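Local coordinates for protein PaaA (Enterobacter agglomerans, PDB 5FF5) that probably activates a peptide carboxylate by adenylylation, as E1-like ThiF-family enzymes do, on the way to the bicyclic core of the antibiotic pantocin A, at residues S13-L18 with I26-G31; S95-G100 with Y126-K131; I116-Q121 with Y347-L352; G262-E267 with N321-A326; I268-I273 with S330-I335. All blocks are in the same frame, centred on the assembly; numbering follows the deposited sequence.

Contact 1: residues S13-L18 with I26-G31; sequences SHHIIL and IGEIPG
With CG swung beside its own backbone N and anti to the carbonyl carbon (chi1 -57°), H14 presents the CD2 edge of its imidazole to G27, whose CA lies near the ring plane, 3.4 Å from H14 CD2. E28 has the same first torsion, and its extended chain carries the carboxylate back to H15. There E28 OE2 stands 3.1 Å from H15 CD2, the two planes 57° apart; E28 OE1 also has a long, weak ion pair with R308 of the second subunit. H15 ND1 goes instead to D315 of that subunit, whose F313 stacks on the ring. One backbone bond joins the segments, G27 N to H15 O at 2.8 Å, and the same oxygen receives a CA-H...O contact from I26 CA at 3.5 Å. Next to it I16 and I26 form an antiparallel non-hydrogen-bonded pair; their side chains lie side by side, I16 CG2 4.0 Å from I26 CG1. Both isoleucines lean on L47 of helix 43-47. Strand 16-18 is an outermost strand, within this chain, of the small antiparallel sheet in the PaaA-like N-terminal domain; strand 24-26 lies beside it, and backbone bonds from I16 and L18 carry on to the second subunit.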
# COMPACT_ATOMS: atom_id res chain seq x y z
N SER A 13 12.27 -2.38 -20.22
CA SER A 13 12.24 -1.92 -18.85
C SER A 13 13.02 -0.62 -18.66
O SER A 13 12.63 0.25 -17.88
CB SER A 13 12.80 -3.00 -17.92
OG SER A 13 13.86 -3.70 -18.55
N HIS A 14 14.12 -0.48 -19.40
CA HIS A 14 15.04 0.64 -19.19
C HIS A 14 14.79 1.86 -20.06
O HIS A 14 14.59 1.76 -21.27
CB HIS A 14 16.49 0.19 -19.37
CG HIS A 14 16.88 -0.95 -18.49
ND1 HIS A 14 16.56 -2.25 -18.77
CD2 HIS A 14 17.54 -0.97 -17.30
CE1 HIS A 14 17.01 -3.04 -17.81
NE2 HIS A 14 17.61 -2.28 -16.90
N HIS A 15 14.86 3.01 -19.42
CA HIS A 15 14.78 4.28 -20.08
C HIS A 15 16.19 4.58 -20.50
O HIS A 15 17.14 4.08 -19.89
CB HIS A 15 14.28 5.34 -19.14
CG HIS A 15 12.80 5.57 -19.19
ND1 HIS A 15 12.12 5.69 -20.38
CD2 HIS A 15 11.88 5.71 -18.21
CE1 HIS A 15 10.83 5.89 -20.13
NE2 HIS A 15 10.67 5.90 -18.82
N ILE A 16 16.38 5.43 -21.49
CA ILE A 16 17.72 5.88 -21.75
C ILE A 16 17.79 7.34 -21.37
O ILE A 16 17.26 8.19 -22.07
CB ILE A 16 18.13 5.69 -23.20
CG1 ILE A 16 17.86 4.24 -23.63
CG2 ILE A 16 19.61 6.05 -23.37
CD1 ILE A 16 18.39 3.90 -25.01
N ILE A 17 18.42 7.61 -20.23
CA ILE A 17 18.40 8.93 -19.61
C ILE A 17 19.50 9.85 -20.15
O ILE A 17 20.60 9.40 -20.49
CB ILE A 17 18.54 8.80 -18.09
CG1 ILE A 17 17.57 7.76 -17.57
CG2 ILE A 17 18.25 10.12 -17.41
CD1 ILE A 17 17.22 7.95 -16.12
N LEU A 18 19.17 11.15 -20.25
CA LEU A 18 20.11 12.15 -20.76
C LEU A 18 20.47 13.20 -19.71
O LEU A 18 19.71 14.14 -19.45
CB LEU A 18 19.51 12.85 -21.98
CG LEU A 18 20.52 13.58 -22.85
CD1 LEU A 18 21.74 12.72 -23.06
CD2 LEU A 18 19.87 13.88 -24.17
N ILE A 26 21.55 3.99 -19.23
CA ILE A 26 20.50 3.08 -19.64
C ILE A 26 19.86 2.32 -18.44
O ILE A 26 20.36 1.28 -18.01
CB ILE A 26 21.06 2.10 -20.69
CG1 ILE A 26 21.55 2.90 -21.91
CG2 ILE A 26 20.02 1.04 -21.08
CD1 ILE A 26 22.22 2.07 -23.01
N GLY A 27 18.75 2.85 -17.92
CA GLY A 27 18.08 2.30 -16.75
C GLY A 27 17.75 3.37 -15.73
O GLY A 27 18.54 4.27 -15.50
N GLU A 28 16.60 3.27 -15.08
CA GLU A 28 16.08 4.36 -14.25
C GLU A 28 16.69 4.44 -12.87
O GLU A 28 16.57 5.46 -12.20
CB GLU A 28 14.57 4.24 -14.08
CG GLU A 28 13.78 4.23 -15.38
CD GLU A 28 12.36 4.70 -15.17
OE1 GLU A 28 12.17 5.75 -14.50
OE2 GLU A 28 11.43 4.03 -15.67
N ILE A 29 17.32 3.37 -12.43
CA ILE A 29 17.73 3.32 -11.03
C ILE A 29 18.86 2.34 -10.80
O ILE A 29 18.68 1.35 -10.08
CB ILE A 29 16.55 2.92 -10.09
N PRO A 30 20.02 2.62 -11.42
CA PRO A 30 21.23 1.79 -11.38
C PRO A 30 21.57 1.37 -9.95
O PRO A 30 22.24 2.13 -9.25
CB PRO A 30 22.32 2.71 -11.96
CG PRO A 30 21.73 4.11 -11.91
CD PRO A 30 20.25 3.90 -12.10
N GLY A 31 21.13 0.18 -9.54
CA GLY A 31 20.42 -0.76 -10.41
C GLY A 31 21.39 -1.56 -11.26
O GLY A 31 21.01 -2.58 -11.85

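Contact 2: residues S95-G100 with Y126-K131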
# COMPACT_ATOMS: atom_id res chain seq x y z
N SER A 95 7.03 -17.37 -23.10
CA SER A 95 6.75 -18.12 -21.89
C SER A 95 5.77 -19.24 -22.18
O SER A 95 4.77 -19.05 -22.87
CB SER A 95 6.19 -17.20 -20.82
OG SER A 95 5.98 -17.92 -19.62
N LYS A 96 6.04 -20.43 -21.63
CA LYS A 96 5.12 -21.54 -21.80
C LYS A 96 4.20 -21.67 -20.59
O LYS A 96 3.31 -22.51 -20.58
CB LYS A 96 5.86 -22.86 -22.01
CG LYS A 96 7.13 -22.76 -22.78
CD LYS A 96 7.71 -24.14 -23.03
CE LYS A 96 9.03 -24.03 -23.77
NZ LYS A 96 9.61 -25.36 -24.05
N VAL A 97 4.37 -20.78 -19.62
CA VAL A 97 3.61 -20.84 -18.38
C VAL A 97 2.53 -19.79 -18.35
O VAL A 97 1.37 -20.07 -18.06
CB VAL A 97 4.54 -20.65 -17.16
CG1 VAL A 97 3.75 -20.52 -15.90
CG2 VAL A 97 5.55 -21.77 -17.07
N LEU A 98 2.90 -18.57 -18.69
CA LEU A 98 1.99 -17.44 -18.61
C LEU A 98 1.14 -17.28 -19.88
O LEU A 98 1.60 -17.59 -20.99
CB LEU A 98 2.80 -16.17 -18.35
CG LEU A 98 3.60 -16.25 -17.04
CD1 LEU A 98 4.67 -15.17 -16.97
CD2 LEU A 98 2.64 -16.13 -15.87
N SER A 99 -0.08 -16.79 -19.74
CA SER A 99 -0.96 -16.62 -20.89
C SER A 99 -0.73 -15.27 -21.55
O SER A 99 0.05 -14.46 -21.06
CB SER A 99 -2.41 -16.72 -20.47
OG SER A 99 -2.72 -15.68 -19.56
N GLY A 100 -1.45 -15.02 -22.63
CA GLY A 100 -1.42 -13.72 -23.26
C GLY A 100 -1.97 -12.67 -22.29
O GLY A 100 -1.41 -11.57 -22.17
N TYR A 126 10.63 -14.57 -13.71
CA TYR A 126 10.29 -14.18 -12.35
C TYR A 126 8.80 -14.33 -12.07
O TYR A 126 8.41 -14.88 -11.04
CB TYR A 126 10.72 -12.74 -12.07
CG TYR A 126 12.21 -12.57 -12.02
CD1 TYR A 126 12.96 -13.21 -11.06
CD2 TYR A 126 12.87 -11.78 -12.94
CE1 TYR A 126 14.33 -13.07 -11.01
CE2 TYR A 126 14.24 -11.63 -12.90
CZ TYR A 126 14.97 -12.27 -11.93
OH TYR A 126 16.33 -12.13 -11.88
N GLN A 127 7.97 -13.89 -13.02
CA GLN A 127 6.52 -13.97 -12.90
C GLN A 127 6.07 -15.43 -12.89
O GLN A 127 5.11 -15.78 -12.22
CB GLN A 127 5.84 -13.23 -14.06
CG GLN A 127 4.35 -13.02 -13.87
CD GLN A 127 4.06 -12.15 -12.68
OE1 GLN A 127 4.65 -11.10 -12.52
NE2 GLN A 127 3.15 -12.60 -11.83
N GLU A 128 6.78 -16.26 -13.65
CA GLU A 128 6.51 -17.69 -13.67
C GLU A 128 6.69 -18.27 -12.27
O GLU A 128 5.90 -19.10 -11.83
CB GLU A 128 7.44 -18.37 -14.67
CG GLU A 128 7.01 -18.22 -16.10
CD GLU A 128 7.98 -18.86 -17.06
OE1 GLU A 128 8.95 -19.49 -16.57
OE2 GLU A 128 7.76 -18.73 -18.29
N ARG A 129 7.73 -17.81 -11.58
CA ARG A 129 8.04 -18.23 -10.24
C ARG A 129 6.92 -17.83 -9.27
O ARG A 129 6.76 -18.42 -8.20
CB ARG A 129 9.38 -17.63 -9.80
CG ARG A 129 10.58 -18.41 -10.31
CD ARG A 129 11.91 -17.71 -10.06
NE ARG A 129 13.00 -18.35 -10.80
CZ ARG A 129 14.28 -18.01 -10.69
NH1 ARG A 129 14.63 -17.05 -9.86
NH2 ARG A 129 15.22 -18.64 -11.37
N LEU A 130 6.13 -16.84 -9.65
CA LEU A 130 5.00 -16.44 -8.85
C LEU A 130 3.81 -17.32 -9.17
O LEU A 130 3.07 -17.70 -8.28
CB LEU A 130 4.64 -14.96 -9.06
CG LEU A 130 5.56 -13.87 -8.51
CD1 LEU A 130 5.01 -12.49 -8.85
CD2 LEU A 130 5.77 -14.03 -6.99
N LYS A 131 3.59 -17.63 -10.45
CA LYS A 131 2.42 -18.41 -10.79
C LYS A 131 2.56 -19.82 -10.24
O LYS A 131 1.57 -20.50 -9.94
CB LYS A 131 2.17 -18.45 -12.30
CG LYS A 131 0.89 -19.23 -12.61
CD LYS A 131 0.34 -19.10 -14.01
CE LYS A 131 -1.13 -19.49 -13.98
NZ LYS A 131 -1.92 -19.17 -15.21
O HOH W 1 9.16 -21.11 -20.20
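Polar contacts first: S95 OG donates to the carboxylate of E128, modelled at 2.4 Å from E128 OE2, a length that is doubtful at this resolution. The hydroxyl sits where it can do this because it is anti to the S95 backbone N (chi1 -177°). From there it also accepts from V97 N and from L98 N, each 3.3 Å from S95 OG, making an ST turn and an ST motif together. The hydroxyl thus braces its own turn while also facing the helix carboxylate. A water adds weak bonds to K96 N and E128 OE2.

The apolar contacts lie alongside. V97 crosses the aliphatic part of E128, with V97 CB 3.6 Å from E128 CG. L98 meets Q127 at about a right angle, L98 CD1 resting 3.7 Å from Q127 CB. The extended chain of K131 slides past both residues in the opposite direction, its CD 4.1 Å from V97 CG1 and 4.2 Å from L98 CD2.

The polar ends find partners beyond the two segments. K131 NZ makes a salt bridge with E102, and the Q127 amide is held by Q109 and by the carbonyl of S154. S99 is the N-cap of helix 100-105: its OG caps a backbone N of the helix and S99 N bonds E102 OE2, a capping box. The loop ahead of that short helix is therefore laid across helix 123-131, whose L130 packs on helix 326-345 and whose Q127 packs on helix 107-116.

Contact 3: residues I116-Q121 with Y347-L352; sequences IDADNQ and YDKPHL
A118 and Y347 make the central bond: A118 N donates to Y347 O at 2.9 Å, nearly straight at 161°, although the donor sits well above the carbonyl plane, 48° out of it, and not on a lone pair. The same oxygen is flanked by carbon, with A118 CB 3.3 Å and I116 CG2 3.6 Å from Y347 O. I116 reaches further with its other branch, CD1 coming to 3.8 Å from D348 OD2, while K349 bends at chi2 and lays its CE 4.1 Å from A118 CB. Its ammonium stays beyond salt-bridge range of D119, but the opposite charges probably attract.

The next shell fixes these groups. D117 leaves helix 107-116 with positive phi (39°), after which A118 N faces Y347 O. D117 OD1 takes Q121 N on its syn lone pair at 2.9 Å and also bonds Y126 OH. Q121 NE2 returns to D119 OD1, meeting it from above the carboxylate plane, and D119 has R129 as a salt-bridge partner. On the other segment D348 CB lies over one face of the Y347 ring, 3.6 Å above its plane and offset toward the rim. K342 NZ makes a salt bridge with D348 OD2 and a hydrogen bond with Y347 OH, and Q112 also bonds that hydroxyl.

What results is a joint between two connections in the ThiF-type domain: the turn from helix 107-116 to helix 123-131 is fastened to the loop that leads out of helix 326-345 toward strand 355-360.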
# COMPACT_ATOMS: atom_id res chain seq x y z
N ILE A 116 15.91 -4.79 -11.80
CA ILE A 116 16.93 -5.14 -10.83
C ILE A 116 17.55 -6.48 -11.17
O ILE A 116 18.71 -6.69 -10.90
CB ILE A 116 16.40 -5.17 -9.42
CG1 ILE A 116 15.73 -3.84 -9.09
CG2 ILE A 116 17.55 -5.41 -8.44
CD1 ILE A 116 15.75 -3.50 -7.61
N ASP A 117 16.75 -7.39 -11.69
CA ASP A 117 17.25 -8.64 -12.21
C ASP A 117 18.39 -9.29 -11.41
O ASP A 117 19.46 -9.54 -11.96
CB ASP A 117 17.73 -8.41 -13.62
CG ASP A 117 17.71 -9.66 -14.44
OD1 ASP A 117 17.78 -10.75 -13.84
OD2 ASP A 117 17.66 -9.55 -15.68
N ALA A 118 18.18 -9.55 -10.12
CA ALA A 118 19.24 -10.14 -9.29
C ALA A 118 19.58 -11.60 -9.63
O ALA A 118 20.73 -12.01 -9.51
CB ALA A 118 18.86 -10.03 -7.84
N ASP A 119 18.59 -12.39 -10.05
CA ASP A 119 18.86 -13.81 -10.29
C ASP A 119 19.25 -14.04 -11.72
O ASP A 119 19.40 -15.18 -12.16
CB ASP A 119 17.67 -14.69 -9.95
CG ASP A 119 18.08 -16.08 -9.48
OD1 ASP A 119 17.65 -17.06 -10.11
OD2 ASP A 119 18.86 -16.18 -8.50
N ASN A 120 19.40 -12.94 -12.46
CA ASN A 120 19.86 -13.03 -13.83
C ASN A 120 18.96 -13.94 -14.63
O ASN A 120 19.37 -15.03 -15.03
CB ASN A 120 21.30 -13.52 -13.87
CG ASN A 120 21.92 -13.39 -15.22
OD1 ASN A 120 21.50 -12.57 -16.03
ND2 ASN A 120 22.94 -14.21 -15.49
N GLN A 121 17.72 -13.51 -14.80
CA GLN A 121 16.73 -14.28 -15.54
C GLN A 121 15.98 -13.42 -16.49
O GLN A 121 15.91 -12.22 -16.31
CB GLN A 121 15.74 -14.95 -14.59
CG GLN A 121 16.41 -15.58 -13.45
CD GLN A 121 16.86 -16.92 -13.87
OE1 GLN A 121 16.41 -17.41 -14.90
NE2 GLN A 121 17.77 -17.52 -13.12
N TYR A 347 14.08 -11.59 -7.69
CA TYR A 347 14.45 -10.50 -8.59
C TYR A 347 15.25 -9.47 -7.84
O TYR A 347 15.95 -8.69 -8.44
CB TYR A 347 13.22 -9.86 -9.22
CG TYR A 347 12.59 -8.78 -8.36
CD1 TYR A 347 11.65 -9.09 -7.39
CD2 TYR A 347 12.92 -7.46 -8.53
CE1 TYR A 347 11.09 -8.11 -6.60
CE2 TYR A 347 12.37 -6.48 -7.76
CZ TYR A 347 11.45 -6.80 -6.80
OH TYR A 347 10.90 -5.78 -6.03
N ASP A 348 15.16 -9.49 -6.52
CA ASP A 348 15.85 -8.54 -5.63
C ASP A 348 15.92 -9.17 -4.25
O ASP A 348 15.07 -9.97 -3.90
CB ASP A 348 15.08 -7.20 -5.55
CG ASP A 348 15.81 -6.13 -4.71
OD1 ASP A 348 17.03 -6.23 -4.46
OD2 ASP A 348 15.12 -5.20 -4.23
N LYS A 349 16.91 -8.79 -3.45
CA LYS A 349 17.12 -9.42 -2.16
C LYS A 349 16.19 -8.90 -1.05
O LYS A 349 15.91 -7.71 -0.96
CB LYS A 349 18.59 -9.30 -1.79
CG LYS A 349 19.48 -9.93 -2.89
CD LYS A 349 18.84 -11.25 -3.43
CE LYS A 349 19.73 -12.07 -4.42
NZ LYS A 349 19.05 -13.34 -4.91
N PRO A 350 15.68 -9.79 -0.19
CA PRO A 350 14.77 -9.33 0.85
C PRO A 350 15.48 -9.02 2.14
O PRO A 350 16.29 -9.81 2.62
CB PRO A 350 13.81 -10.51 1.05
CG PRO A 350 14.59 -11.72 0.59
CD PRO A 350 15.85 -11.26 -0.14
N HIS A 351 15.21 -7.84 2.67
CA HIS A 351 15.76 -7.44 3.94
C HIS A 351 15.34 -8.35 5.10
O HIS A 351 16.18 -8.80 5.88
CB HIS A 351 15.34 -6.02 4.25
CG HIS A 351 16.28 -5.31 5.16
ND1 HIS A 351 17.64 -5.27 4.95
CD2 HIS A 351 16.06 -4.65 6.32
CE1 HIS A 351 18.21 -4.59 5.92
NE2 HIS A 351 17.28 -4.21 6.77
N LEU A 352 14.04 -8.62 5.19
CA LEU A 352 13.45 -9.17 6.42
C LEU A 352 13.84 -10.60 6.82
O LEU A 352 13.43 -11.07 7.88
CB LEU A 352 11.93 -9.12 6.30
CG LEU A 352 11.34 -7.96 7.08
CD1 LEU A 352 12.17 -6.74 6.80
CD2 LEU A 352 9.89 -7.73 6.70

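Contact 4: residues G262-E267 with N321-A326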
# COMPACT_ATOMS: atom_id res chain seq x y z
N GLY A 262 2.70 -8.25 12.64
CA GLY A 262 1.77 -7.86 13.67
C GLY A 262 2.04 -6.48 14.19
O GLY A 262 3.16 -5.97 14.09
N GLY A 263 1.01 -5.87 14.77
CA GLY A 263 1.10 -4.54 15.31
C GLY A 263 -0.28 -3.96 15.41
O GLY A 263 -1.28 -4.66 15.37
N ASP A 264 -0.34 -2.65 15.56
CA ASP A 264 -1.59 -1.95 15.68
C ASP A 264 -1.53 -0.58 14.99
O ASP A 264 -0.49 -0.16 14.49
CB ASP A 264 -1.94 -1.80 17.15
CG ASP A 264 -0.77 -1.30 17.96
OD1 ASP A 264 -0.19 -0.26 17.60
OD2 ASP A 264 -0.41 -1.96 18.95
N PRO A 265 -2.67 0.10 14.94
CA PRO A 265 -2.71 1.48 14.45
C PRO A 265 -1.59 2.37 14.98
O PRO A 265 -1.43 3.44 14.42
CB PRO A 265 -4.08 1.96 14.94
CG PRO A 265 -4.93 0.71 14.80
CD PRO A 265 -4.02 -0.46 15.14
N LEU A 266 -0.88 1.97 16.05
CA LEU A 266 0.19 2.79 16.62
C LEU A 266 1.62 2.44 16.15
O LEU A 266 2.40 3.32 15.79
CB LEU A 266 0.12 2.73 18.15
CG LEU A 266 -1.10 3.43 18.79
CD1 LEU A 266 -1.05 3.33 20.30
CD2 LEU A 266 -1.20 4.91 18.39
N GLU A 267 1.96 1.15 16.10
CA GLU A 267 3.24 0.71 15.53
C GLU A 267 3.08 -0.65 14.87
O GLU A 267 2.33 -1.50 15.34
CB GLU A 267 4.35 0.59 16.58
CG GLU A 267 4.16 -0.64 17.45
CD GLU A 267 5.43 -1.10 18.12
OE1 GLU A 267 6.45 -0.40 17.99
OE2 GLU A 267 5.40 -2.19 18.75
N ASN A 321 -13.45 -5.13 22.05
CA ASN A 321 -13.23 -5.29 20.62
C ASN A 321 -11.81 -4.96 20.17
O ASN A 321 -11.03 -4.37 20.91
CB ASN A 321 -14.23 -4.41 19.88
CG ASN A 321 -15.66 -4.91 20.02
OD1 ASN A 321 -15.95 -6.07 19.75
ND2 ASN A 321 -16.57 -4.03 20.45
N ALA A 322 -11.47 -5.37 18.95
CA ALA A 322 -10.19 -4.98 18.37
C ALA A 322 -10.32 -3.58 17.75
O ALA A 322 -11.24 -3.34 16.96
CB ALA A 322 -9.76 -6.00 17.32
N TRP A 323 -9.43 -2.66 18.13
CA TRP A 323 -9.42 -1.29 17.60
C TRP A 323 -8.53 -1.13 16.34
O TRP A 323 -7.31 -1.14 16.43
CB TRP A 323 -8.97 -0.32 18.70
CG TRP A 323 -7.66 -0.70 19.31
CD1 TRP A 323 -7.42 -1.76 20.13
CD2 TRP A 323 -6.42 -0.01 19.16
NE1 TRP A 323 -6.09 -1.78 20.49
CE2 TRP A 323 -5.46 -0.71 19.91
CE3 TRP A 323 -6.03 1.12 18.45
CZ2 TRP A 323 -4.13 -0.31 19.98
CZ3 TRP A 323 -4.72 1.52 18.53
CH2 TRP A 323 -3.78 0.80 19.28
N GLN A 324 -9.14 -0.96 15.17
CA GLN A 324 -8.40 -0.99 13.92
C GLN A 324 -8.99 -0.09 12.85
O GLN A 324 -10.20 0.19 12.86
CB GLN A 324 -8.33 -2.42 13.38
CG GLN A 324 -7.32 -3.30 14.08
CD GLN A 324 -5.88 -3.03 13.64
OE1 GLN A 324 -5.61 -2.16 12.80
NE2 GLN A 324 -4.94 -3.78 14.22
N SER A 325 -8.14 0.34 11.92
CA SER A 325 -8.56 1.07 10.72
C SER A 325 -7.69 0.60 9.56
O SER A 325 -6.67 -0.06 9.77
CB SER A 325 -8.44 2.57 10.92
OG SER A 325 -7.08 2.91 11.08
N ALA A 326 -8.09 0.91 8.34
CA ALA A 326 -7.44 0.32 7.17
C ALA A 326 -5.94 0.67 6.96
O ALA A 326 -5.14 -0.21 6.62
CB ALA A 326 -8.24 0.66 5.91
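P265 and Q324 are where the backbones come nearest, their CA atoms 6.2 Å apart. P265 and L266 form the tip of the hairpin joining strands 258-263 and 267-274, closed by a backbone bond from D264 N to E267 O. The D264 carboxylate braces that turn from within: E267 N donates to D264 OD1 at 3.0 Å, closing an Asx motif. Facing it, 321-326 is an irregular chain running into helix 326-345.

The indole of W323 does most of the touching. Its CG lies between the backbone N and the carbonyl carbon (chi1 54°), a crowded position that swings the ring over to the hairpin. P265 CD lies 4.0 Å above one indole face, offset toward the rim, and P265 CB is 3.7 Å from W323 CZ3. L266 comes in the ring plane instead, L266 CG meeting the edge at W323 CH2 at 3.8 Å. D264 CB also borders the benzene end, the carboxylate plane tilted 27° from the ring. On the proline's other flank Q324, bent at chi2, crosses it at about a right angle, with Q324 OE1 3.3 Å from P265 CD.

S325 OG is bonded to Q112 of the second subunit, whose L115 packs on W323, and a bound sulfate, probably from the crystallisation liquor, lies near the Q324 side chain. Between the two segments, then, cohesion is apolar and van der Waals in kind, perhaps with some CH-pi character where P265 lies over the indole; the hydrogen bonds serve the hairpin turn itself.

Contact 5: residues I268-I273 with S330-I335; sequences ISVGPI and SIMAGI
Here a helix lies on the face of the large mixed sheet: I268 and V270 of strand 268-273 turn their side chains toward I331, M332 and I335 of helix 330-335. The axes of the two short segments run nearly parallel, 18° apart and 8.7 Å at closest approach. That alignment lets I268 and V270, alternate residues of the strand, meet residues one turn apart on the helix, I331 and I335, and M332 beside them.

I268 touches all three helix residues. Its CG1 branch stands between the backbone N and the carbonyl carbon (chi1 59°), which sends CD1 toward the helix, 3.4 Å from I331 CG2 and 4.0 Å from I335 CD1. Its side chain crosses that of I331 at about a right angle. Against CB and CG2 of I268, selenomethionine M332 slides past in the opposite direction, M332 SE being 4.0 Å from I268 CB and equally near CG2. The M332 chain, bent at chi2 and chi3, brings the selenium against the strand. V270 reaches both M332 and, about a turn on, I335: its CG2 meets M332 CG at 3.5 Å and its CG1 meets I335 CG2 at 4.0 Å. Every one of these contacts is between apolar groups, and all the residues are buried.

The neighbours extend the same layer. M332 also packs on L261 of strand 258-263, I268 on L359 of strand 355-360, and V270 on V336 of the helix. I331 and I335 also pack against I335 and I331 of the second subunit. The packing of helix 326-345 on its sheet belongs to the alpha/beta fold of the ThiF family, and here the helix serves the dimer interface as well.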
# COMPACT_ATOMS: atom_id res chain seq x y z
N ILE A 268 3.79 -0.86 13.77
CA ILE A 268 3.64 -2.07 12.99
C ILE A 268 4.95 -2.80 13.01
O ILE A 268 6.01 -2.17 13.13
CB ILE A 268 3.29 -1.77 11.53
CG1 ILE A 268 4.40 -0.92 10.92
CG2 ILE A 268 1.97 -1.03 11.41
CD1 ILE A 268 4.24 -0.70 9.44
N SER A 269 4.90 -4.12 12.86
CA SER A 269 6.12 -4.90 12.73
C SER A 269 5.89 -5.91 11.61
O SER A 269 4.76 -6.34 11.40
CB SER A 269 6.50 -5.58 14.05
OG SER A 269 5.71 -6.73 14.30
N VAL A 270 6.92 -6.21 10.83
CA VAL A 270 6.79 -7.21 9.79
C VAL A 270 8.00 -8.14 9.66
O VAL A 270 9.14 -7.68 9.54
CB VAL A 270 6.46 -6.58 8.42
CG1 VAL A 270 6.51 -7.64 7.33
CG2 VAL A 270 5.09 -5.95 8.46
N GLY A 271 7.75 -9.44 9.74
CA GLY A 271 8.82 -10.41 9.74
C GLY A 271 9.11 -10.82 11.15
O GLY A 271 8.46 -10.35 12.09
N PRO A 272 10.13 -11.66 11.32
CA PRO A 272 11.08 -12.08 10.29
C PRO A 272 10.53 -13.08 9.29
O PRO A 272 9.51 -13.70 9.54
CB PRO A 272 12.20 -12.72 11.10
CG PRO A 272 11.52 -13.27 12.29
CD PRO A 272 10.41 -12.30 12.62
N ILE A 273 11.22 -13.22 8.15
CA ILE A 273 10.97 -14.32 7.23
C ILE A 273 11.87 -15.48 7.61
O ILE A 273 13.07 -15.29 7.81
CB ILE A 273 11.28 -13.96 5.79
CG1 ILE A 273 10.42 -12.78 5.33
CG2 ILE A 273 11.09 -15.18 4.89
CD1 ILE A 273 10.92 -12.15 4.04
N SER A 330 -2.69 -1.74 5.28
CA SER A 330 -2.16 -1.65 3.92
C SER A 330 -0.64 -1.56 3.95
O SER A 330 0.06 -2.22 3.16
CB SER A 330 -2.73 -0.45 3.15
OG SER A 330 -3.60 0.32 3.96
N ILE A 331 -0.13 -0.78 4.89
CA ILE A 331 1.31 -0.66 5.04
C ILE A 331 1.88 -2.04 5.33
O ILE A 331 2.85 -2.46 4.69
CB ILE A 331 1.69 0.30 6.16
CG1 ILE A 331 1.23 1.70 5.84
CG2 ILE A 331 3.19 0.31 6.33
CD1 ILE A 331 1.76 2.70 6.79
N MSE A 332 1.26 -2.75 6.28
CA MSE A 332 1.74 -4.05 6.73
C MSE A 332 1.67 -5.12 5.64
O MSE A 332 2.59 -5.93 5.50
CB MSE A 332 0.93 -4.48 7.95
CG MSE A 332 1.69 -5.29 8.99
SE MSE A 332 0.94 -4.87 10.75
CE MSE A 332 -0.95 -5.06 10.33
N ALA A 333 0.60 -5.11 4.84
CA ALA A 333 0.47 -6.09 3.76
C ALA A 333 1.40 -5.79 2.58
O ALA A 333 1.86 -6.71 1.89
CB ALA A 333 -0.95 -6.16 3.29
N GLY A 334 1.67 -4.51 2.35
CA GLY A 334 2.54 -4.07 1.28
C GLY A 334 4.00 -4.37 1.55
O GLY A 334 4.75 -4.72 0.65
N ILE A 335 4.43 -4.16 2.79
CA ILE A 335 5.76 -4.58 3.21
C ILE A 335 5.89 -6.10 3.08
O ILE A 335 6.88 -6.61 2.56
CB ILE A 335 6.04 -4.16 4.64
CG1 ILE A 335 5.79 -2.67 4.81
CG2 ILE A 335 7.45 -4.53 5.04
CD1 ILE A 335 6.13 -2.16 6.17

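Contact 5 is the most purely apolar of the set and, with contact 1, is buried; contacts 2, 3 and 4 are partly buried. Contacts 1, 2 and 3 join their segments partly by hydrogen bonds, whereas 4 and 5 meet by apolar packing, contact 4 keeping its bonds inside the turn. Contacts 4 and 5 hold the same hairpin, one at its tip and one along its second strand, and meet where S269 OG bonds G262 O. Contacts 2 and 3 meet at helix 123-131, where Y126 OH probably bonds D117 OD1. Contact 3 also continues into contact 5 through L352 beside I273. Contact 1 stands apart in the N-terminal domain. All but contact 2 touch the second subunit.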